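PDB 4K0J: heavy metal cation tricomponent efflux pump ZneA(CzcA-like) from Cupriavidus metallidurans, which probably exports zinc ions from the cell in exchange for protons, as a trimeric RND-family inner-membrane pump of a tripartite heavy-metal efflux system. Local coordinates for residues C[266-271]-C[596-601]; C[583-588]-C[621-626]. One frame throughout, in Å; residues are numbered along the deposited sequence.

Contact 1: residues C[266-271]-C[596-601]; sequences QRHGIL and RNDEGT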
loop_
_atom_site.group_PDB
_atom_site.type_symbol
_atom_site.label_atom_id
_atom_site.label_comp_id
_atom_site.label_asym_id
_atom_site.label_seq_id
_atom_site.Cartn_x
_atom_site.Cartn_y
_atom_site.Cartn_z
ATOM N N GLN C 266 -13.259 -40.395 -1.357
ATOM C CA GLN C 266 -13.609 -40.593 -2.757
ATOM C C GLN C 266 -12.672 -39.770 -3.614
ATOM O O GLN C 266 -12.431 -38.596 -3.329
ATOM C CB GLN C 266 -15.064 -40.206 -3.016
ATOM C CG GLN C 266 -15.559 -40.558 -4.411
ATOM C CD GLN C 266 -16.975 -41.100 -4.408
ATOM O OE1 GLN C 266 -17.665 -41.060 -3.391
ATOM N NE2 GLN C 266 -17.408 -41.623 -5.546
ATOM N N ARG C 267 -12.136 -40.396 -4.655
ATOM C CA ARG C 267 -10.980 -39.854 -5.365
ATOM C C ARG C 267 -11.258 -38.564 -6.122
ATOM O O ARG C 267 -12.228 -38.464 -6.877
ATOM C CB ARG C 267 -10.368 -40.904 -6.294
ATOM C CG ARG C 267 -10.021 -42.211 -5.603
ATOM C CD ARG C 267 -9.095 -43.052 -6.458
ATOM N NE ARG C 267 -7.782 -42.431 -6.605
ATOM C CZ ARG C 267 -6.842 -42.875 -7.430
ATOM N NH1 ARG C 267 -7.074 -43.939 -8.186
ATOM N NH2 ARG C 267 -5.674 -42.257 -7.499
ATOM N N HIS C 268 -10.389 -37.582 -5.894
ATOM C CA HIS C 268 -10.454 -36.282 -6.547
ATOM C C HIS C 268 -10.465 -36.470 -8.062
ATOM O O HIS C 268 -11.518 -36.481 -8.699
ATOM C CB HIS C 268 -9.235 -35.440 -6.149
ATOM C CG HIS C 268 -8.822 -35.596 -4.716
ATOM N ND1 HIS C 268 -9.193 -34.704 -3.732
ATOM C CD2 HIS C 268 -8.054 -36.531 -4.105
ATOM C CE1 HIS C 268 -8.681 -35.088 -2.576
ATOM N NE2 HIS C 268 -7.986 -36.195 -2.774
ATOM N N GLY C 269 -9.273 -36.612 -8.628
ATOM C CA GLY C 269 -9.123 -37.012 -10.011
ATOM C C GLY C 269 -8.047 -38.073 -10.103
ATOM O O GLY C 269 -7.519 -38.527 -9.086
ATOM N N ILE C 270 -7.729 -38.481 -11.323
ATOM C CA ILE C 270 -6.616 -39.386 -11.554
ATOM C C ILE C 270 -5.651 -38.725 -12.527
ATOM O O ILE C 270 -6.063 -38.012 -13.448
ATOM C CB ILE C 270 -7.097 -40.737 -12.110
ATOM C CG1 ILE C 270 -8.184 -41.321 -11.209
ATOM C CG2 ILE C 270 -5.945 -41.718 -12.227
ATOM C CD1 ILE C 270 -8.766 -42.624 -11.715
ATOM N N LEU C 271 -4.362 -38.937 -12.300
ATOM C CA LEU C 271 -3.338 -38.420 -13.192
ATOM C C LEU C 271 -2.624 -39.589 -13.828
ATOM O O LEU C 271 -2.282 -40.552 -13.146
ATOM C CB LEU C 271 -2.335 -37.572 -12.420
ATOM C CG LEU C 271 -1.095 -37.178 -13.216
ATOM C CD1 LEU C 271 -1.175 -35.716 -13.618
ATOM C CD2 LEU C 271 0.162 -37.466 -12.421
ATOM N N ARG C 596 -10.420 -33.747 -10.823
ATOM C CA ARG C 596 -10.020 -32.630 -9.968
ATOM C C ARG C 596 -8.831 -32.973 -9.071
ATOM O O ARG C 596 -8.474 -34.138 -8.910
ATOM C CB ARG C 596 -11.201 -32.177 -9.104
ATOM C CG ARG C 596 -11.604 -33.191 -8.042
ATOM C CD ARG C 596 -12.857 -32.767 -7.290
ATOM N NE ARG C 596 -14.027 -32.710 -8.159
ATOM C CZ ARG C 596 -15.244 -32.374 -7.748
ATOM N NH1 ARG C 596 -15.453 -32.067 -6.474
ATOM N NH2 ARG C 596 -16.253 -32.345 -8.606
ATOM N N ASN C 597 -8.233 -31.946 -8.479
ATOM C CA ASN C 597 -7.060 -32.111 -7.624
ATOM C C ASN C 597 -7.351 -31.963 -6.127
ATOM O O ASN C 597 -8.305 -32.539 -5.608
ATOM C CB ASN C 597 -5.965 -31.131 -8.048
ATOM C CG ASN C 597 -6.523 -29.888 -8.716
ATOM O OD1 ASN C 597 -7.547 -29.947 -9.397
ATOM N ND2 ASN C 597 -5.851 -28.755 -8.525
ATOM N N ASP C 598 -6.524 -31.189 -5.436
ATOM C CA ASP C 598 -6.670 -31.043 -3.991
ATOM C C ASP C 598 -7.245 -29.689 -3.584
ATOM O O ASP C 598 -8.164 -29.617 -2.763
ATOM C CB ASP C 598 -5.328 -31.282 -3.288
ATOM C CG ASP C 598 -4.852 -32.726 -3.408
ATOM O OD1 ASP C 598 -4.111 -33.185 -2.511
ATOM O OD2 ASP C 598 -5.220 -33.400 -4.394
ATOM N N GLU C 599 -6.702 -28.624 -4.170
ATOM C CA GLU C 599 -7.066 -27.255 -3.809
ATOM C C GLU C 599 -8.520 -26.909 -4.130
ATOM O O GLU C 599 -9.331 -26.685 -3.231
ATOM C CB GLU C 599 -6.132 -26.252 -4.494
ATOM C CG GLU C 599 -4.670 -26.372 -4.086
ATOM C CD GLU C 599 -3.956 -27.506 -4.792
ATOM O OE1 GLU C 599 -4.477 -27.988 -5.820
ATOM O OE2 GLU C 599 -2.876 -27.916 -4.319
ATOM N N GLY C 600 -8.843 -26.858 -5.417
ATOM C CA GLY C 600 -10.188 -26.523 -5.841
ATOM C C GLY C 600 -10.198 -25.283 -6.709
ATOM O O GLY C 600 -11.191 -24.564 -6.766
ATOM N N THR C 601 -9.077 -25.030 -7.381
ATOM C CA THR C 601 -8.969 -23.912 -8.314
ATOM C C THR C 601 -9.454 -24.338 -9.699
ATOM O O THR C 601 -9.355 -23.592 -10.675
ATOM C CB THR C 601 -7.533 -23.379 -8.383
ATOM O OG1 THR C 601 -6.627 -24.472 -8.574
ATOM C CG2 THR C 601 -7.182 -22.678 -7.087
#

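Contact 2: residues C[583-588]-C[621-626]; sequences EFPEVE and WTSGRD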
loop_
_atom_site.group_PDB
_atom_site.type_symbol
_atom_site.label_atom_id
_atom_site.label_comp_id
_atom_site.label_asym_id
_atom_site.label_seq_id
_atom_site.Cartn_x
_atom_site.Cartn_y
_atom_site.Cartn_z
ATOM N N GLU C 583 1.760 -42.784 -29.929
ATOM C CA GLU C 583 1.948 -43.440 -31.219
ATOM C C GLU C 583 2.686 -42.540 -32.202
ATOM O O GLU C 583 2.534 -42.673 -33.416
ATOM C CB GLU C 583 0.610 -43.905 -31.804
ATOM C CG GLU C 583 -0.014 -45.070 -31.048
ATOM C CD GLU C 583 -1.333 -45.522 -31.642
ATOM O OE1 GLU C 583 -1.815 -44.863 -32.585
ATOM O OE2 GLU C 583 -1.890 -46.534 -31.165
ATOM N N PHE C 584 3.494 -41.630 -31.669
ATOM C CA PHE C 584 4.289 -40.730 -32.485
ATOM C C PHE C 584 5.726 -40.729 -31.987
ATOM O O PHE C 584 5.973 -40.890 -30.793
ATOM C CB PHE C 584 3.713 -39.318 -32.439
ATOM C CG PHE C 584 2.350 -39.199 -33.054
ATOM C CD1 PHE C 584 2.198 -39.168 -34.428
ATOM C CD2 PHE C 584 1.219 -39.109 -32.259
ATOM C CE1 PHE C 584 0.942 -39.058 -34.998
ATOM C CE2 PHE C 584 -0.037 -38.997 -32.825
ATOM C CZ PHE C 584 -0.175 -38.970 -34.195
ATOM N N PRO C 585 6.684 -40.558 -32.905
ATOM C CA PRO C 585 8.103 -40.571 -32.547
ATOM C C PRO C 585 8.541 -39.279 -31.872
ATOM O O PRO C 585 9.652 -39.219 -31.343
ATOM C CB PRO C 585 8.807 -40.698 -33.904
ATOM C CG PRO C 585 7.745 -41.111 -34.872
ATOM C CD PRO C 585 6.487 -40.507 -34.361
ATOM N N GLU C 586 7.681 -38.265 -31.883
ATOM C CA GLU C 586 8.079 -36.936 -31.423
ATOM C C GLU C 586 7.566 -36.565 -30.035
ATOM O O GLU C 586 7.797 -35.449 -29.574
ATOM C CB GLU C 586 7.642 -35.863 -32.425
ATOM C CG GLU C 586 7.872 -36.222 -33.882
ATOM C CD GLU C 586 6.675 -36.916 -34.503
ATOM O OE1 GLU C 586 5.831 -37.431 -33.744
ATOM O OE2 GLU C 586 6.573 -36.938 -35.748
ATOM N N VAL C 587 6.877 -37.488 -29.369
ATOM C CA VAL C 587 6.332 -37.207 -28.041
ATOM C C VAL C 587 7.154 -37.811 -26.904
ATOM O O VAL C 587 7.160 -39.023 -26.698
ATOM C CB VAL C 587 4.870 -37.651 -27.921
ATOM C CG1 VAL C 587 3.963 -36.596 -28.513
ATOM C CG2 VAL C 587 4.662 -38.990 -28.613
ATOM N N GLU C 588 7.839 -36.943 -26.165
ATOM C CA GLU C 588 8.695 -37.356 -25.059
ATOM C C GLU C 588 7.877 -37.978 -23.926
ATOM O O GLU C 588 8.095 -39.131 -23.549
ATOM C CB GLU C 588 9.491 -36.152 -24.546
ATOM C CG GLU C 588 10.623 -36.490 -23.593
ATOM C CD GLU C 588 11.515 -35.295 -23.313
ATOM O OE1 GLU C 588 11.402 -34.285 -24.041
ATOM O OE2 GLU C 588 12.326 -35.365 -22.365
ATOM N N TRP C 621 13.998 -34.694 -35.067
ATOM C CA TRP C 621 12.735 -35.169 -35.613
ATOM C C TRP C 621 12.942 -36.018 -36.859
ATOM O O TRP C 621 12.962 -35.507 -37.980
ATOM C CB TRP C 621 11.775 -34.008 -35.881
ATOM C CG TRP C 621 11.003 -33.596 -34.657
ATOM C CD1 TRP C 621 11.313 -33.887 -33.359
ATOM C CD2 TRP C 621 9.788 -32.841 -34.620
ATOM N NE1 TRP C 621 10.372 -33.351 -32.517
ATOM C CE2 TRP C 621 9.423 -32.703 -33.266
ATOM C CE3 TRP C 621 8.974 -32.262 -35.599
ATOM C CZ2 TRP C 621 8.281 -32.012 -32.865
ATOM C CZ3 TRP C 621 7.839 -31.577 -35.199
ATOM C CH2 TRP C 621 7.503 -31.458 -33.844
ATOM N N THR C 622 13.100 -37.320 -36.642
ATOM C CA THR C 622 13.298 -38.277 -37.723
ATOM C C THR C 622 12.114 -38.266 -38.675
ATOM O O THR C 622 12.286 -38.171 -39.889
ATOM C CB THR C 622 13.491 -39.705 -37.179
ATOM O OG1 THR C 622 14.622 -39.734 -36.298
ATOM C CG2 THR C 622 13.714 -40.691 -38.319
ATOM N N SER C 623 10.912 -38.360 -38.118
ATOM C CA SER C 623 9.694 -38.293 -38.916
ATOM C C SER C 623 9.571 -36.920 -39.566
ATOM O O SER C 623 9.504 -35.901 -38.878
ATOM C CB SER C 623 8.469 -38.562 -38.046
ATOM O OG SER C 623 8.291 -37.523 -37.101
ATOM N N GLY C 624 9.547 -36.899 -40.893
ATOM C CA GLY C 624 9.421 -35.655 -41.629
ATOM C C GLY C 624 8.046 -35.050 -41.454
ATOM O O GLY C 624 7.169 -35.219 -42.300
ATOM N N ARG C 625 7.858 -34.346 -40.344
ATOM C CA ARG C 625 6.573 -33.735 -40.034
ATOM C C ARG C 625 6.754 -32.362 -39.399
ATOM O O ARG C 625 7.529 -32.200 -38.454
ATOM C CB ARG C 625 5.761 -34.640 -39.107
ATOM C CG ARG C 625 4.301 -34.237 -38.968
ATOM C CD ARG C 625 3.462 -35.318 -38.282
ATOM N NE ARG C 625 3.653 -36.643 -38.864
ATOM C CZ ARG C 625 4.128 -37.689 -38.194
ATOM N NH1 ARG C 625 4.451 -37.568 -36.915
ATOM N NH2 ARG C 625 4.276 -38.857 -38.802
ATOM N N ASP C 626 6.048 -31.373 -39.937
ATOM C CA ASP C 626 6.027 -30.041 -39.353
ATOM C C ASP C 626 5.244 -30.111 -38.050
ATOM O O ASP C 626 4.401 -30.993 -37.885
ATOM C CB ASP C 626 5.366 -29.057 -40.319
ATOM C CG ASP C 626 5.144 -27.694 -39.704
ATOM O OD1 ASP C 626 5.993 -27.258 -38.900
ATOM O OD2 ASP C 626 4.114 -27.062 -40.016
#

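Contact 1: residues C[266-271]-C[596-601]
H268 and G269 lie against the backbone of R596 and N597 in a contact that is mostly side chain against main chain. CB of H268 lies 3.1 Å from the carbonyl O of R596, and ND1 of H268 is 3.0 Å from the carbonyl O of N597. Neither this nor the approach of G269 N to R596 O has the angle of a hydrogen bond, so they count as close packing only. Going the other way, R596 CG packs 3.4 Å from H268 O and 3.8 Å from H268 CB.

The backbones come close here, with the CA atoms of G269 and R596 4.5 Å apart. Just beyond, I270 bonds to V594 through the backbone, which makes 269-272 an edge strand antiparallel to 587-595. That sheet, with helices 567-581 and 627-638 on it, has the make-up of an RND porter subdomain. The added strand belongs to the chain running on toward strand 280-287, part of a second porter sheet.

Among the charged groups, D598 OD2 sits over one face of the H268 imidazole, 4.1 Å above the plane and near its centre, where it may polarise the ring. With chi1 near -39°, the imidazole stands beside its own backbone N and faces the backbone of N597 and D598. OD1 of D598 is hydrogen-bonded to N175 ND2 in strand 170-177. R596, its chain bent at chi3, carries its guanidinium away from the imidazole, and its NE makes a weak bond to the carbonyl O of F604.

Contact 2: residues C[583-588]-C[621-626]
This is a loop-to-loop contact at one end of a porter-type alpha/beta unit, where the type I turn F584-V587, between helix 567-581 and strand 587-595, meets the loop leading into helix 627-638. E586 carries it. Its aliphatic stem lies over the indole of W621 in a CH-pi contact: CG is 3.9 Å from the centroid of the five-membered ring and only 8° off the ring normal. CB also touches the indole, 3.7 Å from NE1, whose hydrogen bond goes to H616 O; the Y618 ring meets W621 edge-to-face.

A bend at chi2 (91°) turns the carboxylate from the indole toward S623 and R625. OE2 forms a salt bridge with R625 NH1, modelled at 2.5 Å, but OE2 is too crowded by S623 for its position to be certain. CE1 of F584 lies over one face of the R625 guanidinium, with the ring tilted steeply (planes 71° apart) and CD1 3.7 Å from NH1. Beside them P585 CG touches S623 CB at 4.1 Å. L630 of helix 627-638 packs against E586, W621 and R625. Since E586 is a buried residue, R625 beside its carboxylate would probably offset the charge, as far as the uncertain place of OE2 allows.

How the contacts relate
Contacts 1 and 2 involve the same antiparallel sheet, in which strand 587-595 runs from the turn of contact 2 at its start to the loop of contact 1 just past its end. Their centres are 32 Å apart and their nearest atoms about 14 Å, so they do not touch. Along the chain the segments alternate: 266-271, 583-588, 596-601, 621-626. Contact 2 is local, joining loops next to the strand pair 587-595 and 608-615, whereas contact 1 brings in an edge strand from over 300 residues earlier. They lie at opposite ends of strand 587-595 in what looks like one porter-type unit, the first tied to a neighbouring sheet of the chain.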